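Local coordinates for protein ribosomal processing cysteine protease Prp (Streptococcus mutans, PDB 2G0I) that probably acts as a cysteine protease of the Prp family, consistent with a role in ribosome biogenesis, at residues 38-43 / 121-126. Sequence-based numbering, arbitrary orientation.
Sequences ATFIRR and EAFLLG
One face of the F40 ring is covered by a methyl group of L124, whose CD1 lies 3.4 Å from the ring centroid and only 6° off the ring normal, a CH-pi contact. At the edge of the same ring sits F123, with F40 CE1 3.7 Å from F123 CD2; the two aromatic planes are inclined at 50°, neither parallel nor perpendicular. The R42 guanidinium is met at its edge by the carboxylate of E121. This salt bridge is end-on and two-pronged: R42 NH1 donates to E121 OE2 over 2.7 Å and R42 NH2 to E121 OE1 over 3.2 Å, along nearly straight N-H directions. Both oxygens are approached on their syn side and lie almost in the guanidinium plane, while the carboxylate is twisted somewhat from it. Two parallel bonds fix the rotation of both groups, and R42 NH1 also donates to G45 O. R42 leaves the strand with CG anti to the backbone N and turns at chi3, whereas the E121 chain folds at chi2 (-86°), bringing its carboxylate back to the strand although its CB points away. L124 joins the polar and apolar halves, because its other methyl, CD2, comes within 3.5 Å of R42 NH2. Beyond the pair, F123 continues onto L73 and L77 of helix 61-84, and E121 also packs on L84 of the second subunit. Strand 36-43 lies between strands 46-53 and 138-144, and the axes of 38-43 and 121-126, 10.9 Å apart at closest approach, run roughly antiparallel. The buried F40 and F123, with L124 over the F40 ring and a salt bridge beside it, thus join helix to sheet in the two-layer alpha-beta sandwich of this Prp-family protein.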
# COMPACT_ATOMS: atom_id res chain seq x y z
N ALA B 38 9.34 -7.40 10.57
CA ALA B 38 8.98 -8.08 9.35
C ALA B 38 10.15 -8.96 8.85
O ALA B 38 11.30 -8.49 8.83
CB ALA B 38 8.62 -7.07 8.30
N THR B 39 9.85 -10.19 8.43
CA THR B 39 10.87 -11.14 7.93
C THR B 39 10.38 -11.65 6.60
O THR B 39 9.32 -12.32 6.51
CB THR B 39 11.07 -12.33 8.93
OG1 THR B 39 11.43 -11.82 10.21
CG2 THR B 39 12.12 -13.36 8.44
N PHE B 40 11.11 -11.26 5.55
CA PHE B 40 10.82 -11.71 4.18
C PHE B 40 11.75 -12.86 3.83
O PHE B 40 12.95 -12.82 4.10
CB PHE B 40 11.07 -10.56 3.20
CG PHE B 40 10.14 -9.37 3.39
CD1 PHE B 40 9.04 -9.20 2.53
CD2 PHE B 40 10.40 -8.41 4.37
CE1 PHE B 40 8.17 -8.12 2.67
CE2 PHE B 40 9.52 -7.29 4.51
CZ PHE B 40 8.40 -7.15 3.63
N ILE B 41 11.19 -13.86 3.16
CA ILE B 41 12.03 -14.89 2.59
C ILE B 41 11.94 -14.86 1.08
O ILE B 41 10.83 -14.99 0.52
CB ILE B 41 11.65 -16.27 3.14
CG1 ILE B 41 11.87 -16.29 4.65
CG2 ILE B 41 12.46 -17.41 2.37
CD1 ILE B 41 11.36 -17.51 5.29
N ARG B 42 13.10 -14.72 0.44
CA ARG B 42 13.27 -14.83 -1.00
C ARG B 42 13.97 -16.19 -1.28
O ARG B 42 14.94 -16.55 -0.58
CB ARG B 42 14.14 -13.68 -1.50
CG ARG B 42 14.14 -13.51 -3.02
CD ARG B 42 15.01 -12.31 -3.47
NE ARG B 42 14.52 -11.00 -3.00
CZ ARG B 42 13.63 -10.24 -3.64
NH1 ARG B 42 13.13 -10.64 -4.80
NH2 ARG B 42 13.28 -9.06 -3.15
N ARG B 43 13.47 -16.94 -2.25
CA ARG B 43 14.08 -18.23 -2.64
C ARG B 43 14.22 -18.24 -4.16
O ARG B 43 13.24 -18.06 -4.89
CB ARG B 43 13.21 -19.43 -2.21
CG ARG B 43 12.88 -19.51 -0.72
CD ARG B 43 12.42 -20.95 -0.23
NE ARG B 43 12.16 -20.92 1.22
CZ ARG B 43 11.01 -20.52 1.78
NH1 ARG B 43 9.98 -20.13 1.02
NH2 ARG B 43 10.88 -20.52 3.10
N GLU B 121 6.84 -7.24 -4.21
CA GLU B 121 8.01 -6.33 -4.16
C GLU B 121 7.58 -4.93 -3.76
O GLU B 121 8.31 -4.24 -3.04
CB GLU B 121 8.74 -6.26 -5.50
CG GLU B 121 9.39 -7.61 -5.87
CD GLU B 121 10.78 -7.85 -5.31
OE1 GLU B 121 11.31 -7.01 -4.54
OE2 GLU B 121 11.37 -8.87 -5.73
N ALA B 122 6.40 -4.51 -4.24
CA ALA B 122 5.86 -3.19 -3.80
C ALA B 122 5.63 -3.17 -2.30
O ALA B 122 5.87 -2.17 -1.65
CB ALA B 122 4.58 -2.91 -4.50
N PHE B 123 5.12 -4.26 -1.76
CA PHE B 123 4.95 -4.39 -0.31
C PHE B 123 6.28 -4.34 0.40
O PHE B 123 6.42 -3.63 1.40
CB PHE B 123 4.19 -5.68 0.04
CG PHE B 123 4.04 -5.89 1.51
CD1 PHE B 123 3.24 -5.01 2.29
CD2 PHE B 123 4.69 -6.96 2.13
CE1 PHE B 123 3.09 -5.20 3.66
CE2 PHE B 123 4.55 -7.18 3.53
CZ PHE B 123 3.76 -6.29 4.28
N LEU B 124 7.25 -5.11 -0.07
CA LEU B 124 8.60 -5.04 0.52
C LEU B 124 9.15 -3.61 0.46
O LEU B 124 9.80 -3.13 1.39
CB LEU B 124 9.55 -6.02 -0.21
CG LEU B 124 11.05 -5.92 0.12
CD1 LEU B 124 11.25 -6.25 1.56
CD2 LEU B 124 11.84 -6.82 -0.83
N LEU B 125 8.92 -2.94 -0.67
CA LEU B 125 9.41 -1.55 -0.83
C LEU B 125 8.76 -0.66 0.25
O LEU B 125 9.44 0.12 0.90
CB LEU B 125 9.09 -1.02 -2.23
CG LEU B 125 9.62 0.40 -2.52
CD1 LEU B 125 11.17 0.48 -2.44
CD2 LEU B 125 9.14 0.85 -3.88
N GLY B 126 7.46 -0.81 0.47
CA GLY B 126 6.78 0.01 1.50
C GLY B 126 7.24 -0.24 2.92
O GLY B 126 7.46 0.73 3.72